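Local coordinates for folylpolyglutamate synthase/dihydrofolate synthase (Thermotoga maritima, PDB 1O5Z), which probably catalyses the ATP-dependent addition of L-glutamate to dihydropteroate and to tetrahydrofolate polyglutamates, as a magnesium-dependent ligase of folate biosynthesis, at residues 276-279 and 280-284; 362-365 and 366-370; 95-98 and 99-102; 354-357 and 358-361; 404-407 and 408-412. One frame throughout, in Å; residues are numbered along the deposited sequence.

Contact 1: 276-279 and 280-284; sequences AGVA and LKTLE
V278 O takes two bonds from T282, one from the backbone and one from the side chain. T282 OG1 lies 2.8 Å from V278 O and stands above the carbonyl plane, 38° out of it, while T282 N, also 2.8 Å from V278 O, arrives from the opposite face. The hydroxyl can fold back onto its own helix because T282 OG1 is anti to the carbonyl carbon (chi1 -70°), beside the backbone N. V278 CG1 passes T282 OG1 at 4.0 Å. The other rungs are regular: L280 N to A276 O (3.0 Å), K281 N to G277 O (2.9 Å) and L283 N to A279 O (3.0 Å), with the CG atoms of L280 and L283 resting on the carbonyl oxygens of A276 and A279. One turn on, K281 NZ forms a salt bridge with E284 OE1 at 2.6 Å, approaching from the anti side of the carboxylate. Further out, T282 OG1 also hydrogen-bonds T174 OG1, and V278 and T282 lean on V208, whereas A279 and L280 pack on helix 63-77. A valine in place of T282 would probably cost T174 OG1 this partner and leave V278 O with the backbone donor alone. This is a largely buried stretch of helix 271-286 with an intrahelical threonine bond, packed within the P-loop-type middle domain of the Mur ligase family.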
loop_
_atom_site.group_PDB
_atom_site.type_symbol
_atom_site.label_atom_id
_atom_site.label_comp_id
_atom_site.label_asym_id
_atom_site.label_seq_id
_atom_site.Cartn_x
_atom_site.Cartn_y
_atom_site.Cartn_z
ATOM N N ALA A 276 -8.451 -9.496 4.146
ATOM C CA ALA A 276 -9.360 -9.321 5.297
ATOM C C ALA A 276 -9.254 -10.470 6.331
ATOM O O ALA A 276 -9.105 -10.202 7.505
ATOM C CB ALA A 276 -10.808 -9.142 4.830
ATOM N N GLY A 277 -9.249 -11.723 5.896
ATOM C CA GLY A 277 -8.961 -12.838 6.819
ATOM C C GLY A 277 -7.612 -12.666 7.522
ATOM O O GLY A 277 -7.459 -12.888 8.695
ATOM N N VAL A 278 -6.605 -12.313 6.768
ATOM C CA VAL A 278 -5.283 -12.092 7.359
ATOM C C VAL A 278 -5.324 -10.995 8.413
ATOM O O VAL A 278 -4.712 -11.140 9.462
ATOM C CB VAL A 278 -4.207 -11.738 6.285
ATOM C CG1 VAL A 278 -2.866 -11.441 6.949
ATOM C CG2 VAL A 278 -4.053 -12.848 5.320
ATOM N N ALA A 279 -6.011 -9.891 8.109
ATOM C CA ALA A 279 -6.164 -8.763 9.036
ATOM C C ALA A 279 -6.864 -9.179 10.353
ATOM O O ALA A 279 -6.483 -8.740 11.449
ATOM C CB ALA A 279 -6.927 -7.651 8.354
ATOM N N LEU A 280 -7.919 -9.996 10.236
ATOM C CA LEU A 280 -8.686 -10.422 11.386
ATOM C C LEU A 280 -7.869 -11.389 12.212
ATOM O O LEU A 280 -7.840 -11.277 13.440
ATOM C CB LEU A 280 -10.028 -11.045 10.970
ATOM C CG LEU A 280 -11.015 -10.137 10.183
ATOM C CD1 LEU A 280 -12.417 -10.781 10.012
ATOM C CD2 LEU A 280 -11.159 -8.823 10.842
ATOM N N LYS A 281 -7.192 -12.340 11.561
ATOM C CA LYS A 281 -6.229 -13.177 12.305
ATOM C C LYS A 281 -5.145 -12.328 12.958
ATOM O O LYS A 281 -4.819 -12.532 14.099
ATOM C CB LYS A 281 -5.606 -14.267 11.441
ATOM C CG LYS A 281 -4.821 -15.421 12.198
ATOM C CD LYS A 281 -5.043 -15.590 13.744
ATOM C CE LYS A 281 -6.161 -16.456 14.105
ATOM N NZ LYS A 281 -6.542 -16.288 15.562
ATOM N N THR A 282 -4.601 -11.353 12.251
ATOM C CA THR A 282 -3.587 -10.544 12.831
ATOM C C THR A 282 -4.106 -9.972 14.140
ATOM O O THR A 282 -3.459 -10.057 15.167
ATOM C CB THR A 282 -3.217 -9.474 11.847
ATOM O OG1 THR A 282 -2.508 -10.072 10.730
ATOM C CG2 THR A 282 -2.235 -8.442 12.490
ATOM N N LEU A 283 -5.337 -9.481 14.098
ATOM C CA LEU A 283 -6.005 -8.841 15.234
ATOM C C LEU A 283 -6.352 -9.838 16.352
ATOM O O LEU A 283 -6.162 -9.532 17.548
ATOM C CB LEU A 283 -7.261 -8.079 14.755
ATOM C CG LEU A 283 -6.966 -6.727 14.049
ATOM C CD1 LEU A 283 -8.184 -6.067 13.434
ATOM C CD2 LEU A 283 -6.317 -5.772 14.978
ATOM N N GLU A 284 -6.835 -11.017 15.985
ATOM C CA GLU A 284 -7.028 -12.078 16.988
ATOM C C GLU A 284 -5.732 -12.432 17.734
ATOM O O GLU A 284 -5.700 -12.478 18.971
ATOM C CB GLU A 284 -7.603 -13.334 16.339
ATOM C CG GLU A 284 -9.025 -13.159 15.796
ATOM C CD GLU A 284 -9.596 -14.424 15.192
ATOM O OE1 GLU A 284 -8.839 -15.348 14.814
ATOM O OE2 GLU A 284 -10.823 -14.506 15.112
#

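Contact 2: 362-365 and 366-370; sequences RKYT and GIFER
Y364 and F368 supply the aromatic part of this loop between helix 357-361 and strand 370-373. The two side chains lie next to each other and point the same way, their ring centroids 6.0 Å apart and their planes at 72°, an oblique pair. F368 CE2 does the touching: it lies 3.8 Å from Y364 CB and almost as near to Y364 CD2, which sits at the edge of the phenylalanine ring, in its plane. F368 CG is anti to its carbonyl carbon (chi1 -64°), which turns the ring back toward Y364.

The aliphatic contact comes from I367, whose CG2 sits on one face of the F368 ring, 3.7 Å above the plane and offset toward the rim. Elsewhere carbon meets carbonyl oxygen: Y364 O lies at the edge of the F368 ring, 3.6 Å from F368 CD2, and I367 CD1 reaches back to K363 O at 3.9 Å.

In the backbone, G366 makes the bend with a positive phi of 78°; a CB there would run into T365 O. T365 OG1 gives a weak bond, 3.4 Å long, to R362 O.

Outside the loop, Y364 packs on A329, L332 and V333 of helix 326-339, and F368 on L345 and L347 of strand 345-349. With no hydrogen bond between 362-365 and 366-370, the two halves of the loop are joined through apolar and aromatic packing, and the same two rings fasten it to the helix and strand beside it in the glutamate ligase domain.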
loop_
_atom_site.group_PDB
_atom_site.type_symbol
_atom_site.label_atom_id
_atom_site.label_comp_id
_atom_site.label_asym_id
_atom_site.label_seq_id
_atom_site.Cartn_x
_atom_site.Cartn_y
_atom_site.Cartn_z
ATOM N N ARG A 362 -0.512 -5.732 -24.369
ATOM C CA ARG A 362 -1.012 -6.983 -24.865
ATOM C C ARG A 362 -2.006 -7.647 -23.954
ATOM O O ARG A 362 -2.821 -8.437 -24.406
ATOM C CB ARG A 362 0.149 -7.921 -25.020
ATOM C CG ARG A 362 1.133 -7.519 -26.115
ATOM C CD ARG A 362 2.423 -8.324 -26.123
ATOM N NE ARG A 362 2.378 -9.435 -27.063
ATOM C CZ ARG A 362 2.765 -9.345 -28.331
ATOM N NH1 ARG A 362 3.229 -8.206 -28.845
ATOM N NH2 ARG A 362 2.694 -10.394 -29.114
ATOM N N LYS A 363 -1.937 -7.352 -22.661
ATOM C CA LYS A 363 -2.905 -7.911 -21.699
ATOM C C LYS A 363 -4.318 -7.397 -21.981
ATOM O O LYS A 363 -5.315 -8.093 -21.748
ATOM C CB LYS A 363 -2.489 -7.585 -20.254
ATOM C CG LYS A 363 -1.101 -8.105 -19.848
ATOM C CD LYS A 363 -0.865 -9.571 -20.248
ATOM C CE LYS A 363 0.525 -10.022 -19.828
ATOM N NZ LYS A 363 0.757 -11.454 -20.053
ATOM N N TYR A 364 -4.372 -6.186 -22.532
ATOM C CA TYR A 364 -5.606 -5.442 -22.662
ATOM C C TYR A 364 -6.331 -5.597 -23.971
ATOM O O TYR A 364 -7.356 -4.927 -24.188
ATOM C CB TYR A 364 -5.322 -3.961 -22.414
ATOM C CG TYR A 364 -4.844 -3.725 -21.032
ATOM C CD1 TYR A 364 -3.720 -2.968 -20.797
ATOM C CD2 TYR A 364 -5.491 -4.303 -19.948
ATOM C CE1 TYR A 364 -3.258 -2.770 -19.543
ATOM C CE2 TYR A 364 -5.032 -4.106 -18.671
ATOM C CZ TYR A 364 -3.912 -3.330 -18.473
ATOM O OH TYR A 364 -3.445 -3.101 -17.195
ATOM N N THR A 365 -5.850 -6.495 -24.825
ATOM C CA THR A 365 -6.504 -6.726 -26.090
ATOM C C THR A 365 -7.848 -7.407 -25.864
ATOM O O THR A 365 -7.993 -8.221 -24.966
ATOM C CB THR A 365 -5.581 -7.542 -27.103
ATOM O OG1 THR A 365 -5.295 -8.890 -26.636
ATOM C CG2 THR A 365 -4.219 -6.856 -27.259
ATOM N N GLY A 366 -8.837 -7.067 -26.682
ATOM C CA GLY A 366 -10.108 -7.780 -26.655
ATOM C C GLY A 366 -11.021 -7.400 -25.510
ATOM O O GLY A 366 -12.017 -8.073 -25.290
ATOM N N ILE A 367 -10.714 -6.316 -24.790
ATOM C CA ILE A 367 -11.500 -5.943 -23.596
ATOM C C ILE A 367 -12.212 -4.620 -23.729
ATOM O O ILE A 367 -13.325 -4.460 -23.251
ATOM C CB ILE A 367 -10.589 -5.894 -22.337
ATOM C CG1 ILE A 367 -10.127 -7.288 -21.969
ATOM C CG2 ILE A 367 -11.314 -5.330 -21.127
ATOM C CD1 ILE A 367 -9.057 -7.243 -20.957
ATOM N N PHE A 368 -11.562 -3.653 -24.363
ATOM C CA PHE A 368 -12.050 -2.284 -24.328
ATOM C C PHE A 368 -12.733 -1.918 -25.615
ATOM O O PHE A 368 -12.347 -2.357 -26.697
ATOM C CB PHE A 368 -10.905 -1.349 -24.019
ATOM C CG PHE A 368 -10.342 -1.582 -22.689
ATOM C CD1 PHE A 368 -10.957 -1.046 -21.575
ATOM C CD2 PHE A 368 -9.246 -2.407 -22.517
ATOM C CE1 PHE A 368 -10.448 -1.281 -20.325
ATOM C CE2 PHE A 368 -8.743 -2.651 -21.250
ATOM C CZ PHE A 368 -9.345 -2.082 -20.169
ATOM N N GLU A 369 -13.768 -1.120 -25.468
ATOM C CA GLU A 369 -14.480 -0.598 -26.569
ATOM C C GLU A 369 -13.699 0.597 -27.105
ATOM O O GLU A 369 -13.932 1.032 -28.187
ATOM C CB GLU A 369 -15.820 -0.123 -26.047
ATOM C CG GLU A 369 -16.964 -0.239 -26.997
ATOM C CD GLU A 369 -17.407 -1.648 -27.117
ATOM O OE1 GLU A 369 -18.112 -1.933 -28.104
ATOM O OE2 GLU A 369 -17.033 -2.446 -26.224
ATOM N N ARG A 370 -12.806 1.161 -26.317
ATOM C CA ARG A 370 -12.161 2.396 -26.679
ATOM C C ARG A 370 -10.869 2.499 -25.903
ATOM O O ARG A 370 -10.840 2.205 -24.691
ATOM C CB ARG A 370 -13.066 3.567 -26.325
ATOM C CG ARG A 370 -12.538 4.924 -26.731
ATOM C CD ARG A 370 -13.484 6.031 -26.376
ATOM N NE ARG A 370 -12.912 7.346 -26.668
ATOM C CZ ARG A 370 -13.332 8.460 -26.116
ATOM N NH1 ARG A 370 -14.293 8.428 -25.223
ATOM N NH2 ARG A 370 -12.768 9.618 -26.429
#

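Contact 3: 95-98 and 99-102; sequences RIRL and NEEY
R97 and Y102 face each other across a tight beta hairpin as an antiparallel non-hydrogen-bonded pair, with a type I' turn from L98 to E101 closing it. Both turn residues, N99 and E100, have the positive phi this turn requires.

From R97 the side chain can be followed outward. CB lies 3.4 Å from E101 O, and CG is still near that oxygen, at 4.0 Å. The chain then runs extended, and CD passes alongside E100 OE1 and Y102 CD2. NE lies 3.8 Å from Y102 CE2, which sits over the centre of one guanidinium face, the planes 55° apart; NE itself bonds to E94 O. At the tip, NH1 makes a salt bridge to E100 OE1, 2.9 Å long. That oxygen lies at the guanidinium edge, in its plane, and is met on its syn lone pair, although the guanidinium and carboxylate planes are turned 65° apart. E100 reaches the arginine by bending at chi2 (-63°). Its other oxygen, OE2, is held by Y85 OH and S83 OG, which fix the rotation of the carboxylate, and Y85 also forms a cation-pi contact with R97. A leucine in place of R97 would probably leave E100 OE1 without its charged mate and E94 O without this donor.

On the other face of the hairpin are L98, which packs on Y143 of helix 132-146, and E101. The backbones of these two form the hydrogen-bonded pair: L98 N meets E101 O at 3.0 Å, and E101 N lies 2.9 Å from L98 O.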
loop_
_atom_site.group_PDB
_atom_site.type_symbol
_atom_site.label_atom_id
_atom_site.label_comp_id
_atom_site.label_asym_id
_atom_site.label_seq_id
_atom_site.Cartn_x
_atom_site.Cartn_y
_atom_site.Cartn_z
ATOM N N ARG A 95 1.495 8.496 3.842
ATOM C CA ARG A 95 2.447 7.586 4.471
ATOM C C ARG A 95 2.292 7.552 5.966
ATOM O O ARG A 95 2.647 6.584 6.568
ATOM C CB ARG A 95 3.907 7.976 4.125
ATOM C CG ARG A 95 4.288 7.808 2.686
ATOM C CD ARG A 95 5.547 8.478 2.323
ATOM N NE ARG A 95 5.841 8.296 0.914
ATOM C CZ ARG A 95 6.655 7.356 0.415
ATOM N NH1 ARG A 95 6.826 7.293 -0.905
ATOM N NH2 ARG A 95 7.327 6.505 1.211
ATOM N N ILE A 96 1.785 8.638 6.555
ATOM C CA ILE A 96 1.704 8.784 8.027
ATOM C C ILE A 96 0.333 9.314 8.431
ATOM O O ILE A 96 -0.080 10.372 8.004
ATOM C CB ILE A 96 2.791 9.748 8.521
ATOM C CG1 ILE A 96 4.166 9.332 7.974
ATOM C CG2 ILE A 96 2.832 9.778 10.009
ATOM C CD1 ILE A 96 5.248 10.304 8.334
ATOM N N ARG A 97 -0.349 8.554 9.275
ATOM C CA ARG A 97 -1.720 8.819 9.607
ATOM C C ARG A 97 -1.954 8.677 11.085
ATOM O O ARG A 97 -1.260 7.944 11.766
ATOM C CB ARG A 97 -2.630 7.873 8.850
ATOM C CG ARG A 97 -2.246 7.733 7.465
ATOM C CD ARG A 97 -3.292 7.043 6.632
ATOM N NE ARG A 97 -2.737 6.738 5.321
ATOM C CZ ARG A 97 -3.312 5.979 4.421
ATOM N NH1 ARG A 97 -4.513 5.440 4.641
ATOM N NH2 ARG A 97 -2.698 5.798 3.260
ATOM N N LEU A 98 -2.901 9.469 11.553
ATOM C CA LEU A 98 -3.442 9.415 12.897
ATOM C C LEU A 98 -4.939 9.177 12.713
ATOM O O LEU A 98 -5.650 9.986 12.098
ATOM C CB LEU A 98 -3.224 10.731 13.628
ATOM C CG LEU A 98 -3.754 10.875 15.053
ATOM C CD1 LEU A 98 -3.138 9.859 15.988
ATOM C CD2 LEU A 98 -3.439 12.304 15.488
ATOM N N ASN A 99 -5.366 8.021 13.194
ATOM C CA ASN A 99 -6.731 7.623 13.123
ATOM C C ASN A 99 -7.152 7.690 11.675
ATOM O O ASN A 99 -8.243 8.079 11.351
ATOM C CB ASN A 99 -7.565 8.494 14.052
ATOM C CG ASN A 99 -7.153 8.318 15.529
ATOM O OD1 ASN A 99 -6.664 7.265 15.887
ATOM N ND2 ASN A 99 -7.414 9.322 16.376
ATOM N N GLU A 100 -6.221 7.299 10.816
ATOM C CA GLU A 100 -6.437 7.193 9.381
ATOM C C GLU A 100 -6.676 8.533 8.679
ATOM O O GLU A 100 -7.149 8.584 7.566
ATOM C CB GLU A 100 -7.504 6.128 9.109
ATOM C CG GLU A 100 -6.930 4.705 9.199
ATOM C CD GLU A 100 -5.881 4.449 8.157
ATOM O OE1 GLU A 100 -6.087 4.853 6.973
ATOM O OE2 GLU A 100 -4.861 3.830 8.484
ATOM N N GLU A 101 -6.294 9.624 9.319
ATOM C CA GLU A 101 -6.258 10.903 8.668
ATOM C C GLU A 101 -4.797 11.187 8.337
ATOM O O GLU A 101 -3.959 10.959 9.148
ATOM C CB GLU A 101 -6.820 11.975 9.578
ATOM C CG GLU A 101 -8.333 12.012 9.647
ATOM C CD GLU A 101 -8.973 12.231 8.263
ATOM O OE1 GLU A 101 -8.926 13.404 7.746
ATOM O OE2 GLU A 101 -9.511 11.234 7.687
ATOM N N TYR A 102 -4.506 11.694 7.139
ATOM C CA TYR A 102 -3.125 12.003 6.749
ATOM C C TYR A 102 -2.538 13.092 7.663
ATOM O O TYR A 102 -3.165 14.081 7.982
ATOM C CB TYR A 102 -3.009 12.497 5.307
ATOM C CG TYR A 102 -3.584 11.617 4.218
ATOM C CD1 TYR A 102 -3.739 12.116 2.926
ATOM C CD2 TYR A 102 -3.980 10.287 4.468
ATOM C CE1 TYR A 102 -4.308 11.325 1.917
ATOM C CE2 TYR A 102 -4.517 9.499 3.469
ATOM C CZ TYR A 102 -4.678 10.001 2.209
ATOM O OH TYR A 102 -5.227 9.177 1.247
#

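Contact 4: 354-357 and 358-361; sequences DKNR and EDIL
The N356 amide and the D359 carboxylate cross with their planes 46° apart. N356 OD1 is the atom that does the touching: D359 CB lies 3.2 Å from it, and D359 N is hydrogen-bonded to it at 3.1 Å, tilted 21° from the amide carbonyl plane. The amide swings over the first turn because N356 CG is anti to the backbone N (chi1 -154°). D359 OD1 also comes within 3.2 Å of N356 OD1; both are acceptors, so this approach gives no bond. The third flat group, the R357 guanidinium, is carried away from the helix start on an extended chain to K382 O, D383 O and I351 O, three backbone carbonyls that accept from its NH1 and NH2 groups.

N356 O receives I360 N at 2.9 Å, and I360 CG1 lies against the same oxygen. R357 O takes L361 N at 2.9 Å. K355 CB touches I360 CD1, while K355 NZ pairs weakly with D354 and also binds a sulfate ion, probably from the crystallisation liquor. I360 packs onward against P326 and A329.

N356 thus starts helix 357-361 as its N-cap, with a side-chain oxygen on the N-H of the third residue after it: the classic asparagine cap.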
loop_
_atom_site.group_PDB
_atom_site.type_symbol
_atom_site.label_atom_id
_atom_site.label_comp_id
_atom_site.label_asym_id
_atom_site.label_seq_id
_atom_site.Cartn_x
_atom_site.Cartn_y
_atom_site.Cartn_z
ATOM N N ASP A 354 10.440 2.961 -19.143
ATOM C CA ASP A 354 11.223 2.046 -18.306
ATOM C C ASP A 354 10.448 0.789 -17.955
ATOM O O ASP A 354 10.931 -0.044 -17.225
ATOM C CB ASP A 354 11.727 2.732 -17.023
ATOM C CG ASP A 354 10.606 3.095 -16.050
ATOM O OD1 ASP A 354 9.418 3.152 -16.451
ATOM O OD2 ASP A 354 10.832 3.358 -14.852
ATOM N N LYS A 355 9.249 0.657 -18.484
ATOM C CA LYS A 355 8.424 -0.485 -18.202
ATOM C C LYS A 355 8.257 -1.318 -19.459
ATOM O O LYS A 355 8.630 -0.878 -20.551
ATOM C CB LYS A 355 7.092 0.003 -17.620
ATOM C CG LYS A 355 7.203 0.116 -16.098
ATOM C CD LYS A 355 6.648 1.391 -15.538
ATOM C CE LYS A 355 7.003 1.528 -14.070
ATOM N NZ LYS A 355 8.402 1.957 -13.878
ATOM N N ASN A 356 7.743 -2.538 -19.311
ATOM C CA ASN A 356 7.541 -3.378 -20.482
ATOM C C ASN A 356 6.232 -3.054 -21.206
ATOM O O ASN A 356 5.238 -3.791 -21.127
ATOM C CB ASN A 356 7.646 -4.843 -20.132
ATOM C CG ASN A 356 8.047 -5.647 -21.297
ATOM O OD1 ASN A 356 7.345 -5.669 -22.304
ATOM N ND2 ASN A 356 9.211 -6.271 -21.216
ATOM N N ARG A 357 6.268 -1.933 -21.927
ATOM C CA ARG A 357 5.094 -1.368 -22.544
ATOM C C ARG A 357 4.304 -2.372 -23.317
ATOM O O ARG A 357 3.092 -2.449 -23.169
ATOM C CB ARG A 357 5.474 -0.246 -23.488
ATOM C CG ARG A 357 5.700 1.030 -22.793
ATOM C CD ARG A 357 6.169 2.082 -23.698
ATOM N NE ARG A 357 6.174 3.385 -23.062
ATOM C CZ ARG A 357 6.713 4.459 -23.628
ATOM N NH1 ARG A 357 7.280 4.350 -24.836
ATOM N NH2 ARG A 357 6.700 5.633 -23.002
ATOM N N GLU A 358 5.002 -3.113 -24.165
ATOM C CA GLU A 358 4.381 -4.018 -25.118
ATOM C C GLU A 358 3.715 -5.190 -24.401
ATOM O O GLU A 358 2.577 -5.532 -24.686
ATOM C CB GLU A 358 5.463 -4.521 -26.059
ATOM C CG GLU A 358 5.080 -5.556 -27.104
ATOM C CD GLU A 358 6.321 -6.225 -27.654
ATOM O OE1 GLU A 358 6.481 -7.445 -27.486
ATOM O OE2 GLU A 358 7.176 -5.500 -28.180
ATOM N N ASP A 359 4.422 -5.797 -23.460
ATOM C CA ASP A 359 3.865 -6.920 -22.752
ATOM C C ASP A 359 2.726 -6.432 -21.843
ATOM O O ASP A 359 1.820 -7.184 -21.557
ATOM C CB ASP A 359 4.956 -7.704 -21.979
ATOM C CG ASP A 359 5.958 -8.442 -22.904
ATOM O OD1 ASP A 359 6.170 -8.035 -24.076
ATOM O OD2 ASP A 359 6.615 -9.456 -22.547
ATOM N N ILE A 360 2.730 -5.177 -21.417
ATOM C CA ILE A 360 1.553 -4.641 -20.690
ATOM C C ILE A 360 0.341 -4.453 -21.602
ATOM O O ILE A 360 -0.762 -4.885 -21.264
ATOM C CB ILE A 360 1.864 -3.278 -19.974
ATOM C CG1 ILE A 360 2.861 -3.456 -18.828
ATOM C CG2 ILE A 360 0.572 -2.605 -19.461
ATOM C CD1 ILE A 360 3.526 -2.138 -18.416
ATOM N N LEU A 361 0.547 -3.787 -22.738
ATOM C CA LEU A 361 -0.550 -3.442 -23.676
ATOM C C LEU A 361 -1.281 -4.682 -24.189
ATOM O O LEU A 361 -2.498 -4.690 -24.395
ATOM C CB LEU A 361 -0.010 -2.636 -24.886
ATOM C CG LEU A 361 0.471 -1.220 -24.611
ATOM C CD1 LEU A 361 1.262 -0.582 -25.768
ATOM C CD2 LEU A 361 -0.711 -0.377 -24.259
#

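Contact 5: 404-407 and 408-412; sequences PLEA and IESTE
I408 and A407 have most surface buried here, and I408 lies against the turn of helix before it. I408 CG1 rests against two carbonyl oxygens, 3.2 Å from L405 O and 3.4 Å from P404 O. It reaches them because it stands between the backbone N and the carbonyl carbon (chi1 56°). I408 N bonds to P404 O at 3.1 Å, and the branched chain continues onto L431 of helix 421-433. A407 sends CB away to I401, I372 and V348, while its carbonyl oxygen accepts S410 N at 3.3 Å and meets T411 CG2.

L405 O is bonded by E409 N at 2.9 Å, and L405 itself packs on Y426 and F430. Toward the end of the helix S410 OG folds back to E406 O, 2.7 Å away and 35° out of its carbonyl plane; S410 N adds a weak bond to the same oxygen. A water donates to both E406 OE2 (2.8 Å) and S410 OG, bridging the two side chains.

The chemistry is divided: aliphatic groups seat the helix on its neighbours, while toward its C-terminal end the serine hydroxyl supplements weakening backbone bonds, and the water links it to the exposed glutamate.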
loop_
_atom_site.group_PDB
_atom_site.type_symbol
_atom_site.label_atom_id
_atom_site.label_comp_id
_atom_site.label_asym_id
_atom_site.label_seq_id
_atom_site.Cartn_x
_atom_site.Cartn_y
_atom_site.Cartn_z
ATOM N N PRO A 404 -4.028 13.650 -19.426
ATOM C CA PRO A 404 -4.827 12.524 -18.913
ATOM C C PRO A 404 -6.166 12.937 -18.302
ATOM O O PRO A 404 -7.027 12.112 -18.149
ATOM C CB PRO A 404 -3.906 11.883 -17.860
ATOM C CG PRO A 404 -2.916 12.893 -17.494
ATOM C CD PRO A 404 -2.733 13.768 -18.716
ATOM N N LEU A 405 -6.312 14.193 -17.900
ATOM C CA LEU A 405 -7.556 14.688 -17.313
ATOM C C LEU A 405 -8.570 14.964 -18.413
ATOM O O LEU A 405 -9.801 14.809 -18.192
ATOM C CB LEU A 405 -7.324 15.987 -16.514
ATOM C CG LEU A 405 -6.210 15.907 -15.468
ATOM C CD1 LEU A 405 -6.036 17.268 -14.788
ATOM C CD2 LEU A 405 -6.432 14.816 -14.501
ATOM N N GLU A 406 -8.062 15.382 -19.586
ATOM C CA GLU A 406 -8.900 15.521 -20.757
ATOM C C GLU A 406 -9.311 14.155 -21.187
ATOM O O GLU A 406 -10.458 13.963 -21.549
ATOM C CB GLU A 406 -8.173 16.194 -21.897
ATOM C CG GLU A 406 -9.036 16.466 -23.113
ATOM C CD GLU A 406 -8.312 17.271 -24.190
ATOM O OE1 GLU A 406 -7.162 17.763 -23.961
ATOM O OE2 GLU A 406 -8.909 17.441 -25.264
ATOM N N ALA A 407 -8.361 13.221 -21.193
ATOM C CA ALA A 407 -8.656 11.825 -21.517
ATOM C C ALA A 407 -9.788 11.284 -20.672
ATOM O O ALA A 407 -10.710 10.701 -21.220
ATOM C CB ALA A 407 -7.441 10.958 -21.366
ATOM N N ILE A 408 -9.756 11.438 -19.357
ATOM C CA ILE A 408 -10.865 10.911 -18.548
ATOM C C ILE A 408 -12.119 11.712 -18.702
ATOM O O ILE A 408 -13.208 11.161 -18.640
ATOM C CB ILE A 408 -10.505 10.757 -17.058
ATOM C CG1 ILE A 408 -10.022 12.079 -16.444
ATOM C CG2 ILE A 408 -9.433 9.672 -16.892
ATOM C CD1 ILE A 408 -10.400 12.246 -15.002
ATOM N N GLU A 409 -11.985 13.016 -18.934
ATOM C CA GLU A 409 -13.152 13.863 -19.166
ATOM C C GLU A 409 -13.931 13.415 -20.404
ATOM O O GLU A 409 -15.150 13.576 -20.467
ATOM C CB GLU A 409 -12.726 15.350 -19.219
ATOM C CG GLU A 409 -13.854 16.355 -19.388
ATOM C CD GLU A 409 -14.391 16.381 -20.815
ATOM O OE1 GLU A 409 -15.539 16.850 -21.034
ATOM O OE2 GLU A 409 -13.669 15.917 -21.720
ATOM N N SER A 410 -13.221 12.801 -21.348
ATOM C CA SER A 410 -13.723 12.454 -22.663
ATOM C C SER A 410 -14.518 11.156 -22.754
ATOM O O SER A 410 -15.188 10.896 -23.758
ATOM C CB SER A 410 -12.533 12.408 -23.609
ATOM O OG SER A 410 -12.067 13.759 -23.707
ATOM N N THR A 411 -14.444 10.339 -21.711
ATOM C CA THR A 411 -15.163 9.078 -21.713
ATOM C C THR A 411 -16.576 9.202 -21.147
ATOM O O THR A 411 -16.881 10.091 -20.356
ATOM C CB THR A 411 -14.376 8.019 -20.967
ATOM O OG1 THR A 411 -14.024 8.477 -19.659
ATOM C CG2 THR A 411 -13.020 7.809 -21.620
ATOM N N GLU A 412 -17.421 8.300 -21.626
ATOM C CA GLU A 412 -18.778 8.074 -21.158
ATOM C C GLU A 412 -18.845 6.748 -20.392
ATOM O O GLU A 412 -19.565 6.635 -19.382
ATOM C CB GLU A 412 -19.720 7.956 -22.353
ATOM C CG GLU A 412 -19.522 9.016 -23.417
ATOM C CD GLU A 412 -20.149 10.351 -23.040
ATOM O OE1 GLU A 412 -19.942 10.837 -21.902
ATOM O OE2 GLU A 412 -20.860 10.925 -23.899
HETATM O O HOH W 1 -10.980 15.658 -25.692
#

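Overall arrangement
Along the chain the order is contact 3, contact 1, contact 4, contact 2, contact 5. The first two belong to the middle domain, their centres about 20 Å apart: contact 3 is the hairpin at one edge of its eight-stranded sheet, contact 1 a helix of the same domain. The other three share the glutamate ligase domain and lie round its sheet. Contact 4 starts helix 357-361 and contact 2 follows directly, their centres about 14 Å apart, leading into strand 370-373. Contact 2 touches contact 5 through R370 NH1 and S410 O, a probable hydrogen bond. Centres of contacts 1 and 5 are about 39 Å apart, reflecting the separate domains of this Mur ligase-like monomer.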